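Local coordinates for peptidase C51 domain-containing protein (Streptococcus mutans, PDB 3L9A), which is of unknown function but belongs to a CHAP-family, phage-associated protein, probably a cell-wall hydrolase, of which this chain is the C-terminal domain, at residues F70-R73 with I74-I77. Numbering follows the deposited sequence. Where two conformers were deposited one is given.
Sequences FLQR and IVEI
Within helix 68-78, F70 accepts the amide of I74 on its carbonyl oxygen, 3.2 Å from I74 N to F70 O, while its ring meets I74 CD1 obliquely. L71 receives V75 N in the same i to i+4 manner, and its CD2 lies 4.1 Å from I74 CD1, the two branched chains running alongside each other with their ends turned in a common direction. At Q72 the backbone takes E76 N, and the side chain adds a second link: with CG anti to its own N (chi1 -177°) and a bend at chi2, NE2 gives a hydrogen bond to a water that in turn donates to E76 OE2, at 2.6 Å. R73 O takes the amide of I77, completing the series, and the side chain supplies the charged partner. R73 NH1 donates to E76 OE1 at 2.8 Å in a salt bridge. The N-H...O angle is 162°; OE1 sits in the guanidinium plane and uses its syn lone pair. The guanidinium and carboxylate planes are nonetheless turned 59° apart. Both carboxylate oxygens of E76 are thus engaged, and Q48 of the second subunit also donates to OE1. The example illustrates an amphipathic helix: L71 and I74 pack on strands 11-15, 31-35 and 81-83 of the mixed sheet, V75 touches strands 19-21 and 81-83, and F70, R73, I74 and E76 meet the second subunit.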
# COMPACT_ATOMS: atom_id res chain seq x y z
N PHE A 70 13.09 18.93 -5.53
CA PHE A 70 12.53 17.99 -4.56
C PHE A 70 11.37 17.20 -5.18
O PHE A 70 11.29 15.97 -5.03
CB PHE A 70 12.09 18.76 -3.31
CG PHE A 70 11.89 17.87 -2.10
CD1 PHE A 70 10.68 17.25 -1.85
CD2 PHE A 70 12.96 17.65 -1.23
CE1 PHE A 70 10.52 16.42 -0.73
CE2 PHE A 70 12.81 16.82 -0.11
CZ PHE A 70 11.60 16.21 0.13
N LEU A 71 10.49 17.90 -5.89
CA LEU A 71 9.40 17.20 -6.56
C LEU A 71 9.91 16.22 -7.62
O LEU A 71 9.35 15.15 -7.79
CB LEU A 71 8.38 18.18 -7.15
CG LEU A 71 7.77 19.22 -6.20
CD1 LEU A 71 6.61 19.94 -6.87
CD2 LEU A 71 7.33 18.62 -4.88
N GLN A 72 11.00 16.58 -8.30
CA GLN A 72 11.59 15.69 -9.29
C GLN A 72 12.10 14.39 -8.65
O GLN A 72 11.98 13.33 -9.25
CB GLN A 72 12.69 16.40 -10.08
CG GLN A 72 13.31 15.53 -11.20
CD GLN A 72 12.29 15.10 -12.25
OE1 GLN A 72 11.28 15.77 -12.45
NE2 GLN A 72 12.57 13.99 -12.93
N ARG A 73 12.63 14.47 -7.43
CA ARG A 73 12.99 13.26 -6.71
C ARG A 73 11.77 12.38 -6.45
O ARG A 73 11.85 11.16 -6.53
CB ARG A 73 13.70 13.59 -5.41
CG ARG A 73 15.09 14.14 -5.54
CD ARG A 73 16.11 13.05 -5.88
NE ARG A 73 17.45 13.61 -5.88
CZ ARG A 73 18.34 13.50 -6.86
NH1 ARG A 73 18.08 12.79 -7.96
NH2 ARG A 73 19.53 14.08 -6.72
N ILE A 74 10.63 13.00 -6.13
CA ILE A 74 9.41 12.24 -5.93
C ILE A 74 9.03 11.50 -7.22
O ILE A 74 8.63 10.33 -7.19
CB ILE A 74 8.26 13.14 -5.42
CG1 ILE A 74 8.62 13.73 -4.05
CG2 ILE A 74 6.96 12.33 -5.36
CD1 ILE A 74 7.63 14.75 -3.53
N VAL A 75 9.15 12.18 -8.37
CA VAL A 75 8.91 11.54 -9.66
C VAL A 75 9.86 10.35 -9.87
O VAL A 75 9.43 9.25 -10.24
CB VAL A 75 9.01 12.56 -10.81
CG1 VAL A 75 8.97 11.87 -12.17
CG2 VAL A 75 7.90 13.60 -10.70
N GLU A 76 11.15 10.56 -9.60
CA GLU A 76 12.15 9.52 -9.84
C GLU A 76 11.91 8.27 -9.00
O GLU A 76 11.98 7.14 -9.49
CB GLU A 76 13.55 10.03 -9.50
CG GLU A 76 14.09 11.07 -10.45
CD GLU A 76 15.27 11.84 -9.88
OE1 GLU A 76 15.76 11.50 -8.78
OE2 GLU A 76 15.68 12.81 -10.54
N ILE A 77 11.65 8.50 -7.71
CA ILE A 77 11.62 7.41 -6.76
C ILE A 77 10.25 6.75 -6.73
O ILE A 77 10.17 5.52 -6.66
CB ILE A 77 12.05 7.85 -5.32
CG1 ILE A 77 13.57 8.02 -5.21
CG2 ILE A 77 11.70 6.77 -4.31
CD1 ILE A 77 14.17 8.97 -6.15
O HOH W 1 15.36 12.93 -13.09